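Local coordinates for pentatricopeptide repeat-containing protein 10, chloroplastic (Zea mays, PDB 4M59), which binds two specific intergenic RNA elements in the chloroplast, near atpH and psaJ, and stabilises the transcripts by blocking exonucleases, at residues S49-W52 with E53-L56. The protein carries 4 engineered substitutions. Numbering follows the deposited sequence.
Sequences SGHW and EWAL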
loop_
_atom_site.group_PDB
_atom_site.type_symbol
_atom_site.label_atom_id
_atom_site.label_comp_id
_atom_site.label_asym_id
_atom_site.label_seq_id
_atom_site.Cartn_x
_atom_site.Cartn_y
_atom_site.Cartn_z
ATOM N N SER A 49 -28.713 25.399 10.219
ATOM C CA SER A 49 -29.141 24.424 9.224
ATOM C C SER A 49 -27.943 23.813 8.501
ATOM O O SER A 49 -28.105 23.077 7.528
ATOM C CB SER A 49 -30.092 25.069 8.216
ATOM O OG SER A 49 -29.437 26.083 7.473
ATOM N N GLY A 50 -26.745 24.127 8.985
ATOM C CA GLY A 50 -25.527 23.613 8.383
ATOM C C GLY A 50 -25.226 24.245 7.043
ATOM O O GLY A 50 -24.565 23.647 6.196
ATOM N N HIS A 51 -25.741 25.448 6.826
ATOM C CA HIS A 51 -25.502 26.163 5.582
ATOM C C HIS A 51 -24.410 27.192 5.810
ATOM O O HIS A 51 -24.613 28.387 5.592
ATOM C CB HIS A 51 -26.781 26.849 5.100
ATOM C CG HIS A 51 -27.742 25.928 4.414
ATOM N ND1 HIS A 51 -28.929 25.528 4.986
ATOM C CD2 HIS A 51 -27.687 25.326 3.201
ATOM C CE1 HIS A 51 -29.567 24.722 4.156
ATOM N NE2 HIS A 51 -28.834 24.582 3.064
ATOM N N TRP A 52 -23.249 26.733 6.259
ATOM C CA TRP A 52 -22.196 27.652 6.645
ATOM C C TRP A 52 -21.483 28.276 5.476
ATOM O O TRP A 52 -20.895 29.340 5.607
ATOM C CB TRP A 52 -21.192 26.971 7.569
ATOM C CG TRP A 52 -20.511 25.790 6.977
ATOM C CD1 TRP A 52 -20.815 24.483 7.179
ATOM C CD2 TRP A 52 -19.393 25.809 6.096
ATOM N NE1 TRP A 52 -19.960 23.687 6.479
ATOM C CE2 TRP A 52 -19.077 24.484 5.801
ATOM C CE3 TRP A 52 -18.632 26.826 5.524
ATOM C CZ2 TRP A 52 -18.038 24.148 4.966
ATOM C CZ3 TRP A 52 -17.603 26.489 4.697
ATOM C CH2 TRP A 52 -17.314 25.165 4.422
ATOM N N GLU A 53 -21.531 27.619 4.327
ATOM C CA GLU A 53 -20.881 28.171 3.144
ATOM C C GLU A 53 -21.639 29.393 2.689
ATOM O O GLU A 53 -21.099 30.257 2.013
ATOM C CB GLU A 53 -20.834 27.161 2.004
ATOM C CG GLU A 53 -20.213 25.844 2.349
ATOM C CD GLU A 53 -21.245 24.804 2.635
ATOM O OE1 GLU A 53 -22.095 25.041 3.513
ATOM O OE2 GLU A 53 -21.219 23.751 1.977
ATOM N N TRP A 54 -22.900 29.451 3.086
ATOM C CA TRP A 54 -23.794 30.528 2.725
ATOM C C TRP A 54 -23.665 31.701 3.682
ATOM O O TRP A 54 -23.822 32.847 3.289
ATOM C CB TRP A 54 -25.232 30.019 2.692
ATOM C CG TRP A 54 -25.542 29.217 1.478
ATOM C CD1 TRP A 54 -25.906 29.697 0.265
ATOM C CD2 TRP A 54 -25.510 27.796 1.349
ATOM N NE1 TRP A 54 -26.106 28.670 -0.611
ATOM C CE2 TRP A 54 -25.866 27.491 0.032
ATOM C CE3 TRP A 54 -25.206 26.757 2.219
ATOM C CZ2 TRP A 54 -25.934 26.194 -0.430
ATOM C CZ3 TRP A 54 -25.277 25.471 1.758
ATOM C CH2 TRP A 54 -25.638 25.198 0.450
ATOM N N ALA A 55 -23.358 31.410 4.932
ATOM C CA ALA A 55 -23.167 32.445 5.922
ATOM C C ALA A 55 -21.886 33.192 5.650
ATOM O O ALA A 55 -21.699 34.309 6.100
ATOM C CB ALA A 55 -23.136 31.847 7.284
ATOM N N LEU A 56 -20.999 32.567 4.901
ATOM C CA LEU A 56 -19.749 33.192 4.538
ATOM C C LEU A 56 -19.972 34.134 3.379
ATOM O O LEU A 56 -19.471 35.241 3.366
ATOM C CB LEU A 56 -18.749 32.124 4.137
ATOM C CG LEU A 56 -17.302 32.266 4.580
ATOM C CD1 LEU A 56 -16.473 31.290 3.822
ATOM C CD2 LEU A 56 -16.799 33.642 4.328
#
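The carbonyl oxygen of His-51 takes two backbone donors ahead of helix 52-65: Trp-54 N at 3.2 Å and, more weakly, Ala-55 N at 3.3 Å from that same His-51 O. Trp-52 O accepts weak bonds from both Ala-55 N and Leu-56 N as the chain enters helical geometry. The segment 49-56 is thus a worked example of a short connection between two consecutive helices, 39-47 and 52-65, in the N-terminal part of the protein. Gly-50, with its positive phi, is the C-prime residue of a Schellman motif closing helix 39-47, and the chain soon enters the next helix. At the junction, Ser-49 OG and His-51 ND1 share a hydrogen bond of 2.6 Å in the plane of the imidazole, and OG is also hydrogen-bonded to Leu-46 O, tying the ring to the end of the preceding helix. The CD2 side of that ring turns its edge toward one face of Trp-54, an offset edge-to-face pair with centroids 4.5 Å apart; its nearest carbons are modelled too close, so the fine detail of the stack is doubtful. Trp-52 CG lies between the backbone N and the carbonyl carbon (chi1 60°), and the indole lies with one face to the Glu-53 side chain. Glu-53 CG stands 3.5 Å from the centroid of the Trp-52 six-membered ring, almost on its normal, and a bend at chi2 lays the carboxylate over the indole, the two planes 23° apart. Gln-435 of the second subunit packs on both residues. An alanine in place of Trp-52 would probably leave the Glu-53 chain without its aromatic support and open a gap against that subunit. The backbone bonds here are modest, and the Glu-53 carboxylate is probably held against the indole by the CH-pi contact and stacking.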